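Local coordinates for glucose-inhibited division protein A-related protein, probable oxidoreductase (Thermus thermophilus, PDB 2CUL) that binds flavin-adenine dinucleotide in a Rossmann-type fold and is probably an oxidoreductase related to the glucose-inhibited division protein GidA, at residues E115-S123 against G200-V208; A89-E97 against D148-F158. All blocks are in the same frame, centred on the assembly; numbering follows the deposited sequence.

Both interactions reach the same seven-stranded sheet and the same FAD, and their centres lie about 12 Å apart. Interaction 1 joins 116-119 to the edge strand 201-203 and ends in loops at the pyrophosphate, where L206 N gives O2P a hydrogen bond. Interaction 2 joins strand 84-97 to helix 148-155 and meets the adenine, which A91 reads through its backbone. The two contacts touch each other. V121 CG1 lies 4.0 Å from L149 CD2 near the adenine. Further along, L201 CD2 packs on F158 CZ at 3.8 Å and on L94 CD1 at 4.1 Å. In sequence their segments alternate, so the two connections cross.

Interaction 1 (E115-S123 against G200-V208); sequences EKVVLAVGS and GLYAVGLCV. With FAD (flavin-adenine dinucleotide), chain B.
Y202 has CG anti to its carbonyl carbon (chi1 -61°), which lays the ring beside the aliphatic chain of K116. K116 CD comes obliquely to Y202 CE2 at 3.8 Å, and V117 O lies at the ring edge, in its plane. In V204, CG1 sits between the backbone N and the carbonyl carbon (chi1 66°). There V204 CG1 meets A120 CB at 3.7 Å and also touches V118 CG1. Helix 213-230 covers this side through L223 and L227. On the other face of the sheet, L201 CD1 packs on L119 CG.

Strands 116-119 and 201-203 run parallel. Four backbone hydrogen bonds join their segments, from V117 N to G200 O through to V204 N to L119 O. This is the edge of a Rossmann-type sheet, with strand 6-9 on the far side of 116-119. Past the strands, both segments turn to the FAD pyrophosphate. L206 N donates to FAD O2P at 2.9 Å. One water accepts from G122 N and C207 N and donates to V204 O and FAD O2P, the last at 2.6 Å. G122 CA comes within 3.2 Å of FAD O3P. C207 SG lies 3.5 Å from L119 O, and V121 CG2 rests on C207 CB.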
loop_
_atom_site.group_PDB
_atom_site.type_symbol
_atom_site.label_atom_id
_atom_site.label_comp_id
_atom_site.label_asym_id
_atom_site.label_seq_id
_atom_site.Cartn_x
_atom_site.Cartn_y
_atom_site.Cartn_z
ATOM N N GLU A 115 5.897 -7.646 13.465
ATOM C CA GLU A 115 6.684 -8.871 13.340
ATOM C C GLU A 115 7.073 -9.044 11.877
ATOM O O GLU A 115 8.169 -9.515 11.549
ATOM C CB GLU A 115 5.866 -10.063 13.838
ATOM C CG GLU A 115 5.713 -10.082 15.351
ATOM C CD GLU A 115 4.772 -11.164 15.840
ATOM O OE1 GLU A 115 4.579 -12.162 15.115
ATOM O OE2 GLU A 115 4.238 -11.018 16.958
ATOM N N LYS A 116 6.156 -8.658 11.000
ATOM C CA LYS A 116 6.385 -8.700 9.564
ATOM C C LYS A 116 5.966 -7.330 9.062
ATOM O O LYS A 116 4.944 -6.796 9.496
ATOM C CB LYS A 116 5.550 -9.802 8.911
ATOM C CG LYS A 116 6.012 -11.197 9.306
ATOM C CD LYS A 116 5.200 -12.278 8.633
ATOM C CE LYS A 116 5.744 -13.648 8.995
ATOM N NZ LYS A 116 5.844 -13.815 10.470
ATOM N N VAL A 117 6.766 -6.750 8.173
ATOM C CA VAL A 117 6.480 -5.423 7.642
ATOM C C VAL A 117 6.205 -5.503 6.147
ATOM O O VAL A 117 7.002 -6.048 5.385
ATOM C CB VAL A 117 7.659 -4.460 7.909
ATOM C CG1 VAL A 117 7.364 -3.089 7.321
ATOM C CG2 VAL A 117 7.903 -4.348 9.414
ATOM N N VAL A 118 5.064 -4.956 5.745
ATOM C CA VAL A 118 4.633 -4.972 4.353
ATOM C C VAL A 118 4.597 -3.575 3.752
ATOM O O VAL A 118 3.985 -2.666 4.316
ATOM C CB VAL A 118 3.205 -5.563 4.224
ATOM C CG1 VAL A 118 2.757 -5.553 2.763
ATOM C CG2 VAL A 118 3.164 -6.977 4.788
ATOM N N LEU A 119 5.252 -3.407 2.607
ATOM C CA LEU A 119 5.245 -2.129 1.911
ATOM C C LEU A 119 4.215 -2.237 0.788
ATOM O O LEU A 119 4.333 -3.091 -0.092
ATOM C CB LEU A 119 6.628 -1.814 1.326
ATOM C CG LEU A 119 7.769 -1.670 2.333
ATOM C CD1 LEU A 119 9.055 -1.286 1.612
ATOM C CD2 LEU A 119 7.408 -0.605 3.365
ATOM N N ALA A 120 3.192 -1.388 0.845
ATOM C CA ALA A 120 2.127 -1.365 -0.160
ATOM C C ALA A 120 1.911 0.105 -0.490
ATOM O O ALA A 120 0.790 0.611 -0.436
ATOM C CB ALA A 120 0.843 -1.971 0.416
ATOM N N VAL A 121 3.001 0.768 -0.867
ATOM C CA VAL A 121 3.000 2.201 -1.136
ATOM C C VAL A 121 2.604 2.697 -2.527
ATOM O O VAL A 121 2.763 3.877 -2.829
ATOM C CB VAL A 121 4.374 2.804 -0.749
ATOM C CG1 VAL A 121 4.623 2.600 0.748
ATOM C CG2 VAL A 121 5.488 2.150 -1.560
ATOM N N GLY A 122 2.083 1.801 -3.359
ATOM C CA GLY A 122 1.633 2.181 -4.688
ATOM C C GLY A 122 2.588 2.973 -5.558
ATOM O O GLY A 122 3.751 2.612 -5.717
ATOM N N SER A 123 2.079 4.064 -6.120
ATOM C CA SER A 123 2.840 4.935 -7.011
ATOM C C SER A 123 3.455 6.131 -6.291
ATOM O O SER A 123 3.699 7.168 -6.906
ATOM C CB SER A 123 1.912 5.442 -8.123
ATOM O OG SER A 123 0.717 5.990 -7.573
ATOM N N GLY A 200 12.265 -10.288 7.134
ATOM C CA GLY A 200 10.978 -9.823 7.631
ATOM C C GLY A 200 10.277 -8.747 6.820
ATOM O O GLY A 200 9.313 -8.142 7.294
ATOM N N LEU A 201 10.735 -8.536 5.589
ATOM C CA LEU A 201 10.184 -7.503 4.717
ATOM C C LEU A 201 9.410 -8.055 3.527
ATOM O O LEU A 201 9.891 -8.942 2.824
ATOM C CB LEU A 201 11.323 -6.617 4.208
ATOM C CG LEU A 201 10.953 -5.374 3.397
ATOM C CD1 LEU A 201 10.173 -4.406 4.274
ATOM C CD2 LEU A 201 12.219 -4.710 2.878
ATOM N N TYR A 202 8.218 -7.507 3.303
ATOM C CA TYR A 202 7.351 -7.920 2.201
ATOM C C TYR A 202 6.897 -6.694 1.416
ATOM O O TYR A 202 6.968 -5.576 1.911
ATOM C CB TYR A 202 6.115 -8.635 2.750
ATOM C CG TYR A 202 6.436 -9.881 3.536
ATOM C CD1 TYR A 202 6.392 -11.138 2.933
ATOM C CD2 TYR A 202 6.814 -9.804 4.874
ATOM C CE1 TYR A 202 6.717 -12.285 3.642
ATOM C CE2 TYR A 202 7.143 -10.945 5.593
ATOM C CZ TYR A 202 7.093 -12.183 4.970
ATOM O OH TYR A 202 7.422 -13.318 5.676
ATOM N N ALA A 203 6.435 -6.911 0.189
ATOM C CA ALA A 203 5.934 -5.823 -0.640
ATOM C C ALA A 203 4.790 -6.362 -1.490
ATOM O O ALA A 203 4.796 -7.531 -1.885
ATOM C CB ALA A 203 7.035 -5.272 -1.522
ATOM N N VAL A 204 3.804 -5.514 -1.763
ATOM C CA VAL A 204 2.648 -5.933 -2.547
ATOM C C VAL A 204 2.048 -4.754 -3.308
ATOM O O VAL A 204 2.233 -3.602 -2.924
ATOM C CB VAL A 204 1.569 -6.551 -1.614
ATOM C CG1 VAL A 204 1.002 -5.485 -0.686
ATOM C CG2 VAL A 204 0.465 -7.189 -2.425
ATOM N N GLY A 205 1.350 -5.050 -4.400
ATOM C CA GLY A 205 0.714 -3.996 -5.166
ATOM C C GLY A 205 1.576 -3.340 -6.220
ATOM O O GLY A 205 2.589 -3.889 -6.652
ATOM N N LEU A 206 1.166 -2.140 -6.615
ATOM C CA LEU A 206 1.853 -1.389 -7.652
ATOM C C LEU A 206 3.325 -1.097 -7.372
ATOM O O LEU A 206 4.108 -0.949 -8.314
ATOM C CB LEU A 206 1.114 -0.074 -7.919
ATOM C CG LEU A 206 1.246 0.424 -9.360
ATOM C CD1 LEU A 206 0.393 -0.458 -10.265
ATOM C CD2 LEU A 206 0.809 1.880 -9.462
ATOM N N CYS A 207 3.717 -1.012 -6.103
ATOM C CA CYS A 207 5.121 -0.724 -5.826
ATOM C C CYS A 207 6.040 -1.887 -6.212
ATOM O O CYS A 207 7.260 -1.744 -6.179
ATOM C CB CYS A 207 5.335 -0.298 -4.356
ATOM S SG CYS A 207 5.290 -1.578 -3.077
ATOM N N VAL A 208 5.460 -3.028 -6.594
ATOM C CA VAL A 208 6.268 -4.173 -7.031
ATOM C C VAL A 208 5.854 -4.738 -8.391
ATOM O O VAL A 208 6.682 -5.292 -9.112
ATOM C CB VAL A 208 6.274 -5.338 -6.003
ATOM C CG1 VAL A 208 7.111 -4.955 -4.804
ATOM C CG2 VAL A 208 4.866 -5.691 -5.581
HETATM P PA FAD B . -2.494 2.872 -3.679
HETATM O O1A FAD B . -2.038 4.088 -4.371
HETATM O O2A FAD B . -3.912 2.445 -3.802
HETATM O O5B FAD B . -2.179 3.001 -2.121
HETATM C C5B FAD B . -0.879 3.400 -1.682
HETATM C C4B FAD B . -1.068 3.963 -0.278
HETATM O O4B FAD B . 0.227 4.050 0.315
HETATM C C3B FAD B . -1.665 5.384 -0.235
HETATM O O3B FAD B . -2.748 5.476 0.666
HETATM C C2B FAD B . -0.490 6.233 0.149
HETATM O O2B FAD B . -0.793 7.472 0.747
HETATM C C1B FAD B . 0.298 5.272 1.035
HETATM N N9A FAD B . 1.710 5.605 1.209
HETATM C C8A FAD B . 2.661 5.728 0.224
HETATM N N7A FAD B . 3.856 6.036 0.714
HETATM C C5A FAD B . 3.661 6.112 2.079
HETATM C C6A FAD B . 4.545 6.402 3.146
HETATM N N6A FAD B . 5.829 6.670 2.985
HETATM N N1A FAD B . 4.019 6.398 4.428
HETATM C C2A FAD B . 2.685 6.121 4.626
HETATM N N3A FAD B . 1.790 5.837 3.643
HETATM C C4A FAD B . 2.327 5.847 2.393
HETATM N N1 FAD B . -6.128 1.011 -11.961
HETATM C C2 FAD B . -7.462 0.881 -12.274
HETATM O O2 FAD B . -8.038 -0.170 -12.131
HETATM N N3 FAD B . -8.146 2.004 -12.764
HETATM C C4 FAD B . -7.571 3.241 -12.961
HETATM O O4 FAD B . -8.241 4.199 -13.402
HETATM C C4X FAD B . -6.202 3.371 -12.644
HETATM N N5 FAD B . -5.552 4.584 -12.824
HETATM C C5X FAD B . -4.211 4.719 -12.515
HETATM C C6 FAD B . -3.580 5.947 -12.705
HETATM C C7 FAD B . -2.220 6.147 -12.402
HETATM C C7M FAD B . -1.603 7.505 -12.628
HETATM C C8 FAD B . -1.468 5.034 -11.880
HETATM C C8M FAD B . -0.012 5.163 -11.522
HETATM C C9 FAD B . -2.092 3.777 -11.687
HETATM C C9A FAD B . -3.466 3.587 -11.995
HETATM N N10 FAD B . -4.142 2.329 -11.813
HETATM C C10 FAD B . -5.506 2.222 -12.139
HETATM C "C1'" FAD B . -3.422 1.098 -11.292
HETATM C "C2'" FAD B . -3.688 0.631 -9.843
HETATM O "O2'" FAD B . -4.935 -0.008 -9.782
HETATM C "C3'" FAD B . -3.663 1.790 -8.826
HETATM O "O3'" FAD B . -2.407 2.466 -8.845
HETATM C "C4'" FAD B . -3.884 1.321 -7.374
HETATM O "O4'" FAD B . -4.151 2.429 -6.517
HETATM C "C5'" FAD B . -2.633 0.554 -6.901
HETATM O "O5'" FAD B . -2.844 0.069 -5.565
HETATM P P FAD B . -1.735 0.161 -4.436
HETATM O O1P FAD B . -2.348 -0.489 -3.266
HETATM O O2P FAD B . -0.433 -0.415 -4.915
HETATM O O3P FAD B . -1.510 1.699 -4.187
HETATM O O HOH W 1 1.807 -1.066 -3.691
#

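Interaction 2 (A89-E97 against D148-F158); sequences ATATGLLLE and DLLEDLSRLGF. With FAD (flavin-adenine dinucleotide), chain B.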
loop_
_atom_site.group_PDB
_atom_site.type_symbol
_atom_site.label_atom_id
_atom_site.label_comp_id
_atom_site.label_asym_id
_atom_site.label_seq_id
_atom_site.Cartn_x
_atom_site.Cartn_y
_atom_site.Cartn_z
ATOM N N ALA A 89 0.301 8.008 9.805
ATOM C CA ALA A 89 1.722 8.207 10.040
ATOM C C ALA A 89 2.386 8.183 8.676
ATOM O O ALA A 89 1.883 7.543 7.750
ATOM C CB ALA A 89 2.285 7.104 10.932
ATOM N N THR A 90 3.495 8.902 8.544
ATOM C CA THR A 90 4.219 8.948 7.277
ATOM C C THR A 90 5.525 8.174 7.410
ATOM O O THR A 90 6.459 8.637 8.064
ATOM C CB THR A 90 4.542 10.395 6.878
ATOM O OG1 THR A 90 3.333 11.166 6.864
ATOM C CG2 THR A 90 5.172 10.431 5.494
ATOM N N ALA A 91 5.591 6.992 6.803
ATOM C CA ALA A 91 6.800 6.183 6.876
ATOM C C ALA A 91 7.934 6.902 6.161
ATOM O O ALA A 91 7.787 7.346 5.023
ATOM C CB ALA A 91 6.565 4.810 6.249
ATOM N N THR A 92 9.074 7.005 6.835
ATOM C CA THR A 92 10.225 7.697 6.269
ATOM C C THR A 92 11.450 6.804 6.125
ATOM O O THR A 92 12.453 7.208 5.537
ATOM C CB THR A 92 10.615 8.905 7.142
ATOM O OG1 THR A 92 10.827 8.468 8.491
ATOM C CG2 THR A 92 9.523 9.964 7.114
ATOM N N GLY A 93 11.374 5.595 6.664
ATOM C CA GLY A 93 12.503 4.688 6.570
ATOM C C GLY A 93 12.234 3.368 7.258
ATOM O O GLY A 93 11.227 3.207 7.944
ATOM N N LEU A 94 13.134 2.412 7.072
ATOM C CA LEU A 94 12.970 1.099 7.678
ATOM C C LEU A 94 13.672 0.992 9.026
ATOM O O LEU A 94 14.820 1.420 9.171
ATOM C CB LEU A 94 13.527 0.017 6.744
ATOM C CG LEU A 94 12.966 -0.048 5.319
ATOM C CD1 LEU A 94 13.571 -1.245 4.597
ATOM C CD2 LEU A 94 11.446 -0.167 5.360
ATOM N N LEU A 95 12.975 0.448 10.022
ATOM C CA LEU A 95 13.586 0.243 11.331
ATOM C C LEU A 95 14.302 -1.094 11.209
ATOM O O LEU A 95 13.676 -2.109 10.904
ATOM C CB LEU A 95 12.528 0.149 12.432
ATOM C CG LEU A 95 11.832 1.426 12.888
ATOM C CD1 LEU A 95 10.826 1.077 13.978
ATOM C CD2 LEU A 95 12.862 2.416 13.417
ATOM N N LEU A 96 15.607 -1.100 11.452
ATOM C CA LEU A 96 16.379 -2.328 11.324
ATOM C C LEU A 96 17.086 -2.785 12.588
ATOM O O LEU A 96 17.527 -1.979 13.404
ATOM C CB LEU A 96 17.446 -2.168 10.233
ATOM C CG LEU A 96 17.034 -1.690 8.838
ATOM C CD1 LEU A 96 18.277 -1.593 7.954
ATOM C CD2 LEU A 96 16.027 -2.656 8.235
ATOM N N GLU A 97 17.172 -4.100 12.735
ATOM C CA GLU A 97 17.900 -4.725 13.827
ATOM C C GLU A 97 18.764 -5.673 13.007
ATOM O O GLU A 97 18.342 -6.775 12.645
ATOM C CB GLU A 97 16.963 -5.485 14.771
ATOM C CG GLU A 97 15.938 -4.579 15.435
ATOM C CD GLU A 97 15.225 -5.226 16.608
ATOM O OE1 GLU A 97 15.045 -6.462 16.601
ATOM O OE2 GLU A 97 14.830 -4.488 17.535
ATOM N N ASP A 148 11.290 10.838 1.735
ATOM C CA ASP A 148 12.067 10.068 2.699
ATOM C C ASP A 148 12.172 8.559 2.522
ATOM O O ASP A 148 13.273 8.013 2.550
ATOM C CB ASP A 148 11.556 10.363 4.103
ATOM C CG ASP A 148 11.452 11.844 4.376
ATOM O OD1 ASP A 148 12.310 12.375 5.114
ATOM O OD2 ASP A 148 10.522 12.475 3.841
ATOM N N LEU A 149 11.043 7.876 2.353
ATOM C CA LEU A 149 11.088 6.423 2.226
ATOM C C LEU A 149 11.917 5.963 1.033
ATOM O O LEU A 149 12.742 5.061 1.164
ATOM C CB LEU A 149 9.674 5.844 2.151
ATOM C CG LEU A 149 9.576 4.316 2.110
ATOM C CD1 LEU A 149 10.294 3.695 3.307
ATOM C CD2 LEU A 149 8.105 3.912 2.102
ATOM N N LEU A 150 11.707 6.570 -0.131
ATOM C CA LEU A 150 12.484 6.183 -1.303
ATOM C C LEU A 150 13.970 6.418 -1.052
ATOM O O LEU A 150 14.810 5.590 -1.409
ATOM C CB LEU A 150 12.052 6.983 -2.536
ATOM C CG LEU A 150 12.947 6.767 -3.767
ATOM C CD1 LEU A 150 12.902 5.305 -4.189
ATOM C CD2 LEU A 150 12.486 7.669 -4.903
ATOM N N GLU A 151 14.294 7.555 -0.443
ATOM C CA GLU A 151 15.684 7.884 -0.152
ATOM C C GLU A 151 16.297 6.826 0.758
ATOM O O GLU A 151 17.428 6.391 0.537
ATOM C CB GLU A 151 15.780 9.262 0.510
ATOM C CG GLU A 151 17.196 9.693 0.886
ATOM C CD GLU A 151 18.171 9.603 -0.275
ATOM O OE1 GLU A 151 17.974 9.765 -1.544
ATOM O OE2 GLU A 151 19.382 9.782 0.184
ATOM N N ASP A 152 15.550 6.402 1.773
ATOM C CA ASP A 152 16.065 5.398 2.694
ATOM C C ASP A 152 16.267 4.065 1.982
ATOM O O ASP A 152 17.305 3.425 2.141
ATOM C CB ASP A 152 15.115 5.205 3.879
ATOM C CG ASP A 152 15.779 4.482 5.036
ATOM O OD1 ASP A 152 16.784 5.011 5.555
ATOM O OD2 ASP A 152 15.309 3.391 5.424
ATOM N N LEU A 153 15.277 3.648 1.198
ATOM C CA LEU A 153 15.381 2.391 0.468
ATOM C C LEU A 153 16.566 2.440 -0.498
ATOM O O LEU A 153 17.305 1.465 -0.633
ATOM C CB LEU A 153 14.081 2.111 -0.295
ATOM C CG LEU A 153 12.850 1.853 0.581
ATOM C CD1 LEU A 153 11.597 1.862 -0.282
ATOM C CD2 LEU A 153 12.996 0.526 1.305
ATOM N N SER A 154 16.746 3.582 -1.157
ATOM C CA SER A 154 17.847 3.755 -2.104
ATOM C C SER A 154 19.184 3.681 -1.372
ATOM O O SER A 154 20.127 3.040 -1.842
ATOM C CB SER A 154 17.727 5.105 -2.816
ATOM O OG SER A 154 16.509 5.194 -3.535
ATOM N N ARG A 155 19.264 4.341 -0.221
ATOM C CA ARG A 155 20.493 4.328 0.565
ATOM C C ARG A 155 20.849 2.917 1.011
ATOM O O ARG A 155 22.024 2.570 1.111
ATOM C CB ARG A 155 20.358 5.217 1.801
ATOM C CG ARG A 155 20.303 6.700 1.507
ATOM C CD ARG A 155 20.388 7.488 2.801
ATOM N NE ARG A 155 20.311 8.926 2.577
ATOM C CZ ARG A 155 20.378 9.832 3.546
ATOM N NH1 ARG A 155 20.527 9.445 4.807
ATOM N NH2 ARG A 155 20.296 11.123 3.254
ATOM N N LEU A 156 19.833 2.104 1.279
ATOM C CA LEU A 156 20.056 0.735 1.721
ATOM C C LEU A 156 20.483 -0.180 0.582
ATOM O O LEU A 156 20.887 -1.318 0.816
ATOM C CB LEU A 156 18.794 0.183 2.398
ATOM C CG LEU A 156 18.391 0.896 3.694
ATOM C CD1 LEU A 156 17.071 0.336 4.204
ATOM C CD2 LEU A 156 19.483 0.722 4.741
ATOM N N GLY A 157 20.385 0.315 -0.649
ATOM C CA GLY A 157 20.799 -0.478 -1.795
ATOM C C GLY A 157 19.710 -1.024 -2.700
ATOM O O GLY A 157 20.009 -1.639 -3.725
ATOM N N PHE A 158 18.448 -0.813 -2.343
ATOM C CA PHE A 158 17.354 -1.313 -3.169
ATOM C C PHE A 158 17.363 -0.723 -4.577
ATOM O O PHE A 158 17.629 0.465 -4.763
ATOM C CB PHE A 158 16.010 -1.023 -2.498
ATOM C CG PHE A 158 15.707 -1.929 -1.344
ATOM C CD1 PHE A 158 15.176 -3.199 -1.558
ATOM C CD2 PHE A 158 15.965 -1.520 -0.040
ATOM C CE1 PHE A 158 14.903 -4.046 -0.486
ATOM C CE2 PHE A 158 15.698 -2.361 1.038
ATOM C CZ PHE A 158 15.164 -3.626 0.813
HETATM P PA FAD B . -2.494 2.872 -3.679
HETATM O O1A FAD B . -2.038 4.088 -4.371
HETATM O O2A FAD B . -3.912 2.445 -3.802
HETATM O O5B FAD B . -2.179 3.001 -2.121
HETATM C C5B FAD B . -0.879 3.400 -1.682
HETATM C C4B FAD B . -1.068 3.963 -0.278
HETATM O O4B FAD B . 0.227 4.050 0.315
HETATM C C3B FAD B . -1.665 5.384 -0.235
HETATM O O3B FAD B . -2.748 5.476 0.666
HETATM C C2B FAD B . -0.490 6.233 0.149
HETATM O O2B FAD B . -0.793 7.472 0.747
HETATM C C1B FAD B . 0.298 5.272 1.035
HETATM N N9A FAD B . 1.710 5.605 1.209
HETATM C C8A FAD B . 2.661 5.728 0.224
HETATM N N7A FAD B . 3.856 6.036 0.714
HETATM C C5A FAD B . 3.661 6.112 2.079
HETATM C C6A FAD B . 4.545 6.402 3.146
HETATM N N6A FAD B . 5.829 6.670 2.985
HETATM N N1A FAD B . 4.019 6.398 4.428
HETATM C C2A FAD B . 2.685 6.121 4.626
HETATM N N3A FAD B . 1.790 5.837 3.643
HETATM C C4A FAD B . 2.327 5.847 2.393
HETATM N N1 FAD B . -6.128 1.011 -11.961
HETATM C C2 FAD B . -7.462 0.881 -12.274
HETATM O O2 FAD B . -8.038 -0.170 -12.131
HETATM N N3 FAD B . -8.146 2.004 -12.764
HETATM C C4 FAD B . -7.571 3.241 -12.961
HETATM O O4 FAD B . -8.241 4.199 -13.402
HETATM C C4X FAD B . -6.202 3.371 -12.644
HETATM N N5 FAD B . -5.552 4.584 -12.824
HETATM C C5X FAD B . -4.211 4.719 -12.515
HETATM C C6 FAD B . -3.580 5.947 -12.705
HETATM C C7 FAD B . -2.220 6.147 -12.402
HETATM C C7M FAD B . -1.603 7.505 -12.628
HETATM C C8 FAD B . -1.468 5.034 -11.880
HETATM C C8M FAD B . -0.012 5.163 -11.522
HETATM C C9 FAD B . -2.092 3.777 -11.687
HETATM C C9A FAD B . -3.466 3.587 -11.995
HETATM N N10 FAD B . -4.142 2.329 -11.813
HETATM C C10 FAD B . -5.506 2.222 -12.139
HETATM C "C1'" FAD B . -3.422 1.098 -11.292
HETATM C "C2'" FAD B . -3.688 0.631 -9.843
HETATM O "O2'" FAD B . -4.935 -0.008 -9.782
HETATM C "C3'" FAD B . -3.663 1.790 -8.826
HETATM O "O3'" FAD B . -2.407 2.466 -8.845
HETATM C "C4'" FAD B . -3.884 1.321 -7.374
HETATM O "O4'" FAD B . -4.151 2.429 -6.517
HETATM C "C5'" FAD B . -2.633 0.554 -6.901
HETATM O "O5'" FAD B . -2.844 0.069 -5.565
HETATM P P FAD B . -1.735 0.161 -4.436
HETATM O O1P FAD B . -2.348 -0.489 -3.266
HETATM O O2P FAD B . -0.433 -0.415 -4.915
HETATM O O3P FAD B . -1.510 1.699 -4.187
HETATM O O HOH W 2 8.585 9.113 2.972
#
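A91 O, which lies against L149 CB, accepts from two donors. FAD N6A gives A91 O a nearly straight bond of 2.9 Å (N-H...O 168°). A water also donates to it and accepts from L149 N, tying the strand to the first turn of helix 148-155. A91 N donates to FAD N1A at 2.9 Å, so one residue reads both polar groups on this edge of the adenine. The methyl L149 CD2 also lies against FAD N6A.

After T92 the strand turns a corner at G93. D152 reaches this corner from the helix. D152 CG is anti to the backbone N (chi1 -164°). This brings D152 OD2 to L94 N, which donates a hydrogen bond of 2.9 Å. The N-H meets the oxygen from above the carboxylate plane, 40° out of it. D152 OD1 forms a salt bridge with R105 of the adjoining strand 100-106. T92 and D148 lie side by side, with CB to CB at 3.5 Å.

L94 CD1 packs on L153 CD2 at 3.8 Å, the side chains crossing at about a right angle. L156 CD1 and the F158 ring also touch L94 CD1, and L96 CD1 meets L156 CD2 tip to tip. A Schellman motif at G157 ends the helix here. R105 would be expected to stabilise the charged form of D152. Main-chain atoms of A91 bond the N1A and N6A edge of the adenine, so recognition there probably depends on the strand's course rather than on polar side chains of these segments.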